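Local atomic coordinates of uncharacterized protein (Pseudomonas aeruginosa, PDB entry 6P8P), a protein that is a HORMA domain protein of a type III CBASS antiphage system, and probably helps to regulate its cGAS-like CD-NTase enzyme. Residues Arg37-Ala42 against Gly98-Ser103; Phe9-His14 against Leu18-Ala23; Trp113-Leu118 against Ile125-Leu130. The protein carries 2 engineered substitutions. One frame throughout, in Å; residues are numbered along the deposited sequence. Where two conformers were deposited one is given.

In the fold
All three contacts lay a helix against the same mixed sheet and are largely buried, though contact 3 reaches the surface at Gln115 and Ile126, and contact 1 at Glu39. Contacts 1 and 3 hold neighbouring strands: Met102 O probably accepts a hydrogen bond from Ile126 N, and the Trp100 indole packs on Ile125. Contact 2 lies across the chain's centre from contact 1, at outermost strand 4-10, and meets it where Trp21 NE1 probably bonds to Leu40 O. The chemistry differs accordingly: leucine against an indole and a thioether in contact 1, a buried hydroxyl pair beside a phenyl-methyl contact in contact 2, branched aliphatic side chains round an alanine in contact 3.

Contact 1: Arg37-Ala42 against Gly98-Ser103; sequences RSELRA and GDWGMS. Engineered in segment 98-103: Met102 (natural residue Val).
Leu40 reaches out from helix 35-42 with both of its methyl groups and meets two side chains of segment 98-103. CD1 lies 3.6 Å from CH2 of Trp100, at the six-membered end of the indole, where leucine and tryptophan run past each other in opposite directions. The engineered Met102 crosses Leu40 at about a right angle; in the conformer described, its SD is 3.8 Å from Leu40 CG and close to both methyls. Trp100 takes the position with CG between its backbone N and carbonyl carbon (chi1 66°), and its ring projects toward the helix. This apolar cluster is the close-packed, buried part. On the partly exposed side stands Glu39, whose OE1 comes no nearer than 3.8 Å to Trp100 CH2, with carboxylate and ring planes 48° apart. The same oxygen is hydrogen-bonded to Ser122 OG, and the indole has a cation-pi interaction with Arg124. Around the cluster, Ile125 of strand 125-129 packs on both Leu40 and Trp100, while Trp21 and Leu28 of helix 17-29 pack against Met102, so the cluster lies where helices 17-29 and 35-42 and strands 101-106 and 125-129 come together.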
loop_
_atom_site.group_PDB
_atom_site.type_symbol
_atom_site.label_atom_id
_atom_site.label_comp_id
_atom_site.label_asym_id
_atom_site.label_seq_id
_atom_site.Cartn_x
_atom_site.Cartn_y
_atom_site.Cartn_z
ATOM N N ARG A 37 -3.836 13.671 11.311
ATOM C CA ARG A 37 -2.504 13.317 10.849
ATOM C C ARG A 37 -2.250 11.836 11.048
ATOM O O ARG A 37 -1.641 11.181 10.189
ATOM C CB ARG A 37 -1.418 14.103 11.569
ATOM C CG ARG A 37 -0.042 13.868 10.996
ATOM C CD ARG A 37 0.994 14.864 11.493
ATOM N NE ARG A 37 1.486 14.505 12.806
ATOM C CZ ARG A 37 2.338 15.236 13.521
ATOM N NH1 ARG A 37 2.781 16.397 13.048
ATOM N NH2 ARG A 37 2.741 14.805 14.711
ATOM N N SER A 38 -2.723 11.290 12.177
ATOM C CA SER A 38 -2.561 9.855 12.418
ATOM C C SER A 38 -3.259 9.034 11.352
ATOM O O SER A 38 -2.727 8.007 10.907
ATOM C CB SER A 38 -3.101 9.487 13.805
ATOM O OG SER A 38 -2.248 10.010 14.817
ATOM N N GLU A 39 -4.467 9.443 10.948
ATOM C CA GLU A 39 -5.171 8.680 9.926
ATOM C C GLU A 39 -4.464 8.772 8.577
ATOM O O GLU A 39 -4.341 7.765 7.872
ATOM C CB GLU A 39 -6.611 9.140 9.778
ATOM C CG GLU A 39 -7.552 8.566 10.831
ATOM C CD GLU A 39 -9.024 8.890 10.583
ATOM O OE1 GLU A 39 -9.467 8.965 9.418
ATOM O OE2 GLU A 39 -9.756 9.068 11.575
ATOM N N LEU A 40 -4.017 9.964 8.198
ATOM C CA LEU A 40 -3.277 10.100 6.942
ATOM C C LEU A 40 -2.011 9.248 6.946
ATOM O O LEU A 40 -1.681 8.600 5.941
ATOM C CB LEU A 40 -2.938 11.565 6.690
ATOM C CG LEU A 40 -4.001 12.383 5.949
ATOM C CD1 LEU A 40 -5.274 12.494 6.674
ATOM C CD2 LEU A 40 -3.387 13.795 5.736
ATOM N N ARG A 41 -1.292 9.221 8.066
ATOM C CA ARG A 41 -0.095 8.402 8.149
ATOM C C ARG A 41 -0.449 6.925 8.157
ATOM O O ARG A 41 0.291 6.107 7.603
ATOM C CB ARG A 41 0.727 8.787 9.387
ATOM C CG ARG A 41 1.396 10.146 9.302
ATOM C CD ARG A 41 2.199 10.461 10.570
ATOM N NE ARG A 41 2.944 11.706 10.444
ATOM C CZ ARG A 41 3.512 12.360 11.463
ATOM N NH1 ARG A 41 3.413 11.889 12.699
ATOM N NH2 ARG A 41 4.172 13.491 11.252
ATOM N N ALA A 42 -1.615 6.573 8.691
ATOM C CA ALA A 42 -1.991 5.155 8.751
ATOM C C ALA A 42 -2.232 4.547 7.360
ATOM O O ALA A 42 -2.079 3.328 7.183
ATOM C CB ALA A 42 -3.241 4.989 9.613
ATOM N N GLY A 98 -12.445 20.631 10.886
ATOM C CA GLY A 98 -13.817 20.194 11.085
ATOM C C GLY A 98 -14.077 18.834 10.486
ATOM O O GLY A 98 -13.278 17.908 10.623
ATOM N N ASP A 99 -15.212 18.723 9.795
ATOM C CA ASP A 99 -15.687 17.472 9.196
ATOM C C ASP A 99 -14.950 17.274 7.871
ATOM O O ASP A 99 -15.421 17.626 6.790
ATOM C CB ASP A 99 -17.194 17.511 9.001
ATOM C CG ASP A 99 -17.730 16.253 8.370
ATOM O OD1 ASP A 99 -17.053 15.219 8.430
ATOM O OD2 ASP A 99 -18.834 16.302 7.807
ATOM N N TRP A 100 -13.761 16.705 7.968
ATOM C CA TRP A 100 -12.859 16.638 6.831
ATOM C C TRP A 100 -12.985 15.307 6.110
ATOM O O TRP A 100 -13.490 14.317 6.648
ATOM C CB TRP A 100 -11.409 16.855 7.284
ATOM C CG TRP A 100 -10.855 15.785 8.173
ATOM C CD1 TRP A 100 -10.911 15.734 9.544
ATOM C CD2 TRP A 100 -10.137 14.609 7.758
ATOM N NE1 TRP A 100 -10.276 14.608 10.001
ATOM C CE2 TRP A 100 -9.809 13.888 8.923
ATOM C CE3 TRP A 100 -9.762 14.088 6.513
ATOM C CZ2 TRP A 100 -9.101 12.698 8.879
ATOM C CZ3 TRP A 100 -9.072 12.894 6.477
ATOM C CH2 TRP A 100 -8.751 12.214 7.644
ATOM N N GLY A 101 -12.522 15.300 4.862
ATOM C CA GLY A 101 -12.442 14.070 4.100
ATOM C C GLY A 101 -11.340 14.186 3.082
ATOM O O GLY A 101 -10.816 15.269 2.808
ATOM N N MET A 102 -10.966 13.042 2.519
ATOM C CA MET A 102 -9.964 12.991 1.469
ATOM C C MET A 102 -10.359 11.939 0.449
ATOM O O MET A 102 -10.780 10.836 0.814
ATOM C CB MET A 102 -8.570 12.669 2.016
ATOM C CG MET A 102 -7.905 13.792 2.728
ATOM S SD MET A 102 -6.210 13.392 3.077
ATOM C CE MET A 102 -5.534 13.215 1.416
ATOM N N SER A 103 -10.213 12.282 -0.828
ATOM C CA SER A 103 -10.569 11.390 -1.926
ATOM C C SER A 103 -9.327 11.135 -2.757
ATOM O O SER A 103 -8.797 12.054 -3.384
ATOM C CB SER A 103 -11.687 11.966 -2.794
ATOM O OG SER A 103 -11.910 11.075 -3.872
#

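Contact 2: Phe9-His14 against Leu18-Ala23; sequences FRSSPH and LQTWDA
Ser11 and Thr20 face each other through their hydroxyls, and Phe9 and Ala23 form a second, apolar meeting point farther along helix 17-29. The Ser11 hydroxyl donates to Thr20, with OG 2.8 Å from OG1. With Ser11 OG anti to its own nitrogen (chi1 -172°), the group reaches across to the helix, and Ser11 CB lies 3.4 Å from Thr20 OG1. Thr20 OG1 sits beside its own backbone N (chi1 -56°), which puts it near the carbonyl of Asp16, just ahead of helix 17-29. Its methyl CG2, on the other branch, also touches Ser11, 3.7 Å from OG.

Phe9 points its ring at the helix from the end of strand 4-10. The Ala23 methyl meets it obliquely, CB lying 3.7 Å from CE2 and 3.9 Å from CD2 of Phe9. Next in the strand, Arg10 turns away from the helix: its guanidinium lies over one face of the His14 ring, offset toward its rim, while its NE bonds to Ala80 O. The chain then turns through a cis peptide before Pro13, and His14 N bonds to Ser11 O. Strand 4-10, parallel to 69-75 at one margin of the sheet within this chain, leads through 11-16 into helix 17-29, which packs back on it.

The interface thus combines a hydroxyl-hydroxyl hydrogen bond with hydrocarbon contact. Buried Thr20 OG1 is gripped by two bonds, accepting a hydrogen bond from Ser11 OG and also bonded to Asp16 O, so the strand end and the first turns of the helix are tied by directional bonding at one point and by apolar contact at the other.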
loop_
_atom_site.group_PDB
_atom_site.type_symbol
_atom_site.label_atom_id
_atom_site.label_comp_id
_atom_site.label_asym_id
_atom_site.label_seq_id
_atom_site.Cartn_x
_atom_site.Cartn_y
_atom_site.Cartn_z
ATOM N N PHE A 9 2.816 18.577 -6.447
ATOM C CA PHE A 9 4.041 18.115 -5.814
ATOM C C PHE A 9 4.911 17.323 -6.774
ATOM O O PHE A 9 4.413 16.498 -7.543
ATOM C CB PHE A 9 3.715 17.236 -4.606
ATOM C CG PHE A 9 3.446 18.012 -3.376
ATOM C CD1 PHE A 9 2.238 18.699 -3.221
ATOM C CD2 PHE A 9 4.403 18.141 -2.403
ATOM C CE1 PHE A 9 2.005 19.443 -2.087
ATOM C CE2 PHE A 9 4.176 18.899 -1.266
ATOM C CZ PHE A 9 2.981 19.541 -1.109
ATOM N N ARG A 10 6.218 17.545 -6.679
ATOM C CA ARG A 10 7.206 16.774 -7.435
ATOM C C ARG A 10 7.363 15.381 -6.821
ATOM O O ARG A 10 7.795 15.239 -5.670
ATOM C CB ARG A 10 8.541 17.511 -7.448
ATOM C CG ARG A 10 8.401 18.971 -7.934
ATOM C CD ARG A 10 9.655 19.789 -7.611
ATOM N NE ARG A 10 10.802 19.349 -8.389
ATOM C CZ ARG A 10 12.034 19.818 -8.224
ATOM N NH1 ARG A 10 12.267 20.714 -7.286
ATOM N NH2 ARG A 10 13.029 19.373 -8.978
ATOM N N SER A 11 7.036 14.356 -7.597
ATOM C CA SER A 11 7.117 12.986 -7.094
ATOM C C SER A 11 8.262 12.269 -7.800
ATOM O O SER A 11 9.305 12.879 -8.045
ATOM C CB SER A 11 5.775 12.282 -7.272
ATOM O OG SER A 11 5.780 11.022 -6.630
ATOM N N SER A 12 8.082 10.998 -8.117
ATOM C CA SER A 12 9.188 10.189 -8.608
ATOM C C SER A 12 9.642 10.698 -9.973
ATOM O O SER A 12 8.803 10.959 -10.836
ATOM C CB SER A 12 8.752 8.722 -8.730
ATOM O OG SER A 12 9.856 7.940 -9.119
ATOM N N PRO A 13 10.959 10.812 -10.218
ATOM C CA PRO A 13 12.090 10.386 -9.389
ATOM C C PRO A 13 12.720 11.437 -8.501
ATOM O O PRO A 13 13.823 11.218 -8.021
ATOM C CB PRO A 13 13.121 9.944 -10.451
ATOM C CG PRO A 13 12.912 10.970 -11.550
ATOM C CD PRO A 13 11.404 11.188 -11.579
ATOM N N HIS A 14 12.052 12.563 -8.286
ATOM C CA HIS A 14 12.577 13.577 -7.396
ATOM C C HIS A 14 12.368 13.210 -5.935
ATOM O O HIS A 14 13.256 13.457 -5.102
ATOM C CB HIS A 14 11.908 14.913 -7.698
ATOM C CG HIS A 14 12.407 16.044 -6.862
ATOM N ND1 HIS A 14 13.656 16.600 -7.033
ATOM C CD2 HIS A 14 11.803 16.756 -5.882
ATOM C CE1 HIS A 14 13.800 17.603 -6.180
ATOM N NE2 HIS A 14 12.688 17.721 -5.477
ATOM N N LEU A 18 6.688 7.345 -1.100
ATOM C CA LEU A 18 6.403 7.594 0.309
ATOM C C LEU A 18 6.848 8.999 0.726
ATOM O O LEU A 18 6.170 9.674 1.512
ATOM C CB LEU A 18 7.076 6.520 1.167
ATOM C CG LEU A 18 6.912 6.671 2.675
ATOM C CD1 LEU A 18 6.732 5.277 3.348
ATOM C CD2 LEU A 18 8.124 7.342 3.276
ATOM N N GLN A 19 7.995 9.464 0.214
ATOM C CA GLN A 19 8.402 10.834 0.499
ATOM C C GLN A 19 7.377 11.825 -0.027
ATOM O O GLN A 19 7.160 12.872 0.584
ATOM C CB GLN A 19 9.772 11.125 -0.118
ATOM C CG GLN A 19 10.897 10.334 0.488
ATOM C CD GLN A 19 12.188 10.480 -0.271
ATOM O OE1 GLN A 19 12.191 10.521 -1.508
ATOM N NE2 GLN A 19 13.314 10.542 0.462
ATOM N N THR A 20 6.758 11.511 -1.161
ATOM C CA THR A 20 5.714 12.355 -1.726
ATOM C C THR A 20 4.510 12.399 -0.796
ATOM O O THR A 20 4.016 13.468 -0.445
ATOM C CB THR A 20 5.293 11.813 -3.092
ATOM O OG1 THR A 20 6.434 11.694 -3.976
ATOM C CG2 THR A 20 4.227 12.738 -3.730
ATOM N N TRP A 21 4.053 11.235 -0.328
ATOM C CA TRP A 21 2.922 11.248 0.611
ATOM C C TRP A 21 3.251 12.007 1.885
ATOM O O TRP A 21 2.430 12.791 2.374
ATOM C CB TRP A 21 2.517 9.828 0.963
ATOM C CG TRP A 21 1.343 9.718 1.863
ATOM C CD1 TRP A 21 1.334 9.155 3.099
ATOM C CD2 TRP A 21 0.015 10.188 1.614
ATOM N NE1 TRP A 21 0.051 9.202 3.627
ATOM C CE2 TRP A 21 -0.765 9.857 2.737
ATOM C CE3 TRP A 21 -0.599 10.837 0.531
ATOM C CZ2 TRP A 21 -2.122 10.121 2.803
ATOM C CZ3 TRP A 21 -1.958 11.137 0.611
ATOM C CH2 TRP A 21 -2.701 10.780 1.745
ATOM N N ASP A 22 4.450 11.800 2.431
ATOM C CA ASP A 22 4.840 12.519 3.635
ATOM C C ASP A 22 4.795 14.032 3.409
ATOM O O ASP A 22 4.356 14.783 4.282
ATOM C CB ASP A 22 6.238 12.079 4.069
ATOM C CG ASP A 22 6.248 10.763 4.818
ATOM O OD1 ASP A 22 5.174 10.226 5.134
ATOM O OD2 ASP A 22 7.366 10.256 5.100
ATOM N N ALA A 23 5.190 14.492 2.217
ATOM C CA ALA A 23 5.150 15.933 1.947
ATOM C C ALA A 23 3.712 16.424 1.894
ATOM O O ALA A 23 3.408 17.533 2.362
ATOM C CB ALA A 23 5.878 16.269 0.640
#

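Contact 3: Trp113-Leu118 against Ile125-Leu130; sequences WVQSAL and IIARDL
Val114 stands between the Trp113 indole and the strand residue Ala127. Its CG2 lies over the centre of one face of the indole, 3.5 Å above the plane, while at the ring edge Trp113 NE1 is hydrogen-bonded to Gln110. The other branch of Val114, CG1, is anti to the backbone N (chi1 167°) and points to the strand, where it comes 3.7 Å from Ala127 CB.

A second flat group, the peptide joining Ile126 and Ala127, receives Leu118: CD1 is 3.7 Å from both Ile126 C and Ala127 N. The same methyl lies 3.8 Å from Ala127 CB, so the small alanine methyl touches both Val114 and Leu118, one helical turn apart, on its helix-facing side. The remaining leucine branch, CD2, meets Ile125 CG2 at 4.1 Å, and the two side chains cross at about a right angle. Gln115 runs along the exposed border of the contact, its extended chain passing Ala127, with CG 4.2 Å from Ala127 CB.

The short segments of helix and strand run almost antiparallel, at 172°, with axes 7.8 Å apart, as expected in a beta-alpha-beta crossover. Strand 101-106 leads into helix 111-119, which connects it to 125-129, its parallel neighbour in the sheet and an outermost strand within this chain. Val46 of helix 44-52 packs on Val114 and Leu118 as well, and Ala117 and Ser116 touch Leu18 of the second subunit, so helix 111-119 packs on the sheet with one face and meets the second subunit with another.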
loop_
_atom_site.group_PDB
_atom_site.type_symbol
_atom_site.label_atom_id
_atom_site.label_comp_id
_atom_site.label_asym_id
_atom_site.label_seq_id
_atom_site.Cartn_x
_atom_site.Cartn_y
_atom_site.Cartn_z
ATOM N N TRP A 113 -9.343 -3.652 -3.895
ATOM C CA TRP A 113 -8.408 -3.826 -2.792
ATOM C C TRP A 113 -8.120 -2.500 -2.101
ATOM O O TRP A 113 -8.012 -2.453 -0.871
ATOM C CB TRP A 113 -7.127 -4.522 -3.274
ATOM C CG TRP A 113 -5.999 -3.699 -3.834
ATOM C CD1 TRP A 113 -5.650 -3.563 -5.155
ATOM C CD2 TRP A 113 -5.021 -2.969 -3.081
ATOM N NE1 TRP A 113 -4.532 -2.760 -5.256
ATOM C CE2 TRP A 113 -4.135 -2.383 -4.001
ATOM C CE3 TRP A 113 -4.830 -2.729 -1.717
ATOM C CZ2 TRP A 113 -3.052 -1.598 -3.597
ATOM C CZ3 TRP A 113 -3.758 -1.971 -1.329
ATOM C CH2 TRP A 113 -2.899 -1.393 -2.262
ATOM N N VAL A 114 -8.058 -1.411 -2.861
ATOM C CA VAL A 114 -7.704 -0.131 -2.256
ATOM C C VAL A 114 -8.787 0.332 -1.301
ATOM O O VAL A 114 -8.485 0.812 -0.209
ATOM C CB VAL A 114 -7.414 0.896 -3.357
ATOM C CG1 VAL A 114 -7.355 2.292 -2.765
ATOM C CG2 VAL A 114 -6.120 0.541 -4.029
ATOM N N GLN A 115 -10.060 0.250 -1.702
ATOM C CA GLN A 115 -11.119 0.733 -0.822
ATOM C C GLN A 115 -11.189 -0.094 0.453
ATOM O O GLN A 115 -11.369 0.457 1.544
ATOM C CB GLN A 115 -12.465 0.744 -1.558
ATOM C CG GLN A 115 -12.473 1.752 -2.712
ATOM C CD GLN A 115 -13.830 1.935 -3.368
ATOM O OE1 GLN A 115 -14.234 3.058 -3.728
ATOM N NE2 GLN A 115 -14.536 0.839 -3.549
ATOM N N SER A 116 -10.988 -1.418 0.341
ATOM C CA SER A 116 -10.943 -2.259 1.535
ATOM C C SER A 116 -9.767 -1.909 2.432
ATOM O O SER A 116 -9.904 -1.882 3.655
ATOM C CB SER A 116 -10.882 -3.738 1.138
ATOM O OG SER A 116 -12.076 -4.137 0.519
ATOM N N ALA A 117 -8.591 -1.691 1.851
ATOM C CA ALA A 117 -7.416 -1.336 2.631
ATOM C C ALA A 117 -7.607 -0.015 3.353
ATOM O O ALA A 117 -7.162 0.142 4.493
ATOM C CB ALA A 117 -6.185 -1.281 1.731
ATOM N N LEU A 118 -8.231 0.962 2.698
ATOM C CA LEU A 118 -8.454 2.240 3.357
ATOM C C LEU A 118 -9.445 2.102 4.503
ATOM O O LEU A 118 -9.287 2.743 5.551
ATOM C CB LEU A 118 -8.974 3.265 2.351
ATOM C CG LEU A 118 -7.960 3.756 1.351
ATOM C CD1 LEU A 118 -8.601 4.728 0.339
ATOM C CD2 LEU A 118 -6.786 4.485 2.010
ATOM N N ILE A 125 -11.059 8.932 4.682
ATOM C CA ILE A 125 -10.178 8.818 3.527
ATOM C C ILE A 125 -10.744 7.723 2.646
ATOM O O ILE A 125 -10.815 6.563 3.065
ATOM C CB ILE A 125 -8.731 8.503 3.919
ATOM C CG1 ILE A 125 -8.177 9.568 4.848
ATOM C CG2 ILE A 125 -7.856 8.343 2.637
ATOM C CD1 ILE A 125 -6.947 9.082 5.596
ATOM N N ILE A 126 -11.118 8.078 1.423
ATOM C CA ILE A 126 -11.725 7.142 0.490
ATOM C C ILE A 126 -10.995 7.243 -0.842
ATOM O O ILE A 126 -10.185 8.140 -1.067
ATOM C CB ILE A 126 -13.231 7.400 0.317
ATOM C CG1 ILE A 126 -13.478 8.821 -0.193
ATOM C CG2 ILE A 126 -13.945 7.209 1.653
ATOM C CD1 ILE A 126 -14.949 9.136 -0.449
ATOM N N ALA A 127 -11.293 6.296 -1.727
ATOM C CA ALA A 127 -10.735 6.266 -3.063
ATOM C C ALA A 127 -11.848 6.312 -4.098
ATOM O O ALA A 127 -12.957 5.822 -3.879
ATOM C CB ALA A 127 -9.885 5.009 -3.264
ATOM N N ARG A 128 -11.525 6.881 -5.233
ATOM C CA ARG A 128 -12.443 6.941 -6.359
ATOM C C ARG A 128 -11.746 6.539 -7.645
ATOM O O ARG A 128 -10.533 6.686 -7.779
ATOM C CB ARG A 128 -13.024 8.362 -6.539
ATOM C CG ARG A 128 -11.994 9.327 -7.020
ATOM C CD ARG A 128 -12.523 10.768 -7.097
ATOM N NE ARG A 128 -11.621 11.605 -7.892
ATOM C CZ ARG A 128 -10.511 12.175 -7.422
ATOM N NH1 ARG A 128 -10.167 12.018 -6.143
ATOM N NH2 ARG A 128 -9.736 12.875 -8.231
ATOM N N ASP A 129 -12.539 6.025 -8.594
ATOM C CA ASP A 129 -12.112 5.826 -9.972
ATOM C C ASP A 129 -11.525 7.105 -10.532
ATOM O O ASP A 129 -12.184 8.147 -10.554
ATOM C CB ASP A 129 -13.337 5.372 -10.783
ATOM C CG ASP A 129 -13.081 5.272 -12.285
ATOM O OD1 ASP A 129 -11.982 5.591 -12.769
ATOM O OD2 ASP A 129 -14.028 4.871 -12.991
ATOM N N LEU A 130 -10.267 7.035 -10.968
ATOM C CA LEU A 130 -9.572 8.253 -11.359
ATOM C C LEU A 130 -10.091 8.843 -12.666
ATOM O O LEU A 130 -9.638 9.930 -13.050
ATOM C CB LEU A 130 -8.059 8.008 -11.449
ATOM C CG LEU A 130 -7.517 6.941 -12.388
ATOM C CD1 LEU A 130 -7.572 7.351 -13.840
ATOM C CD2 LEU A 130 -6.055 6.627 -11.986
#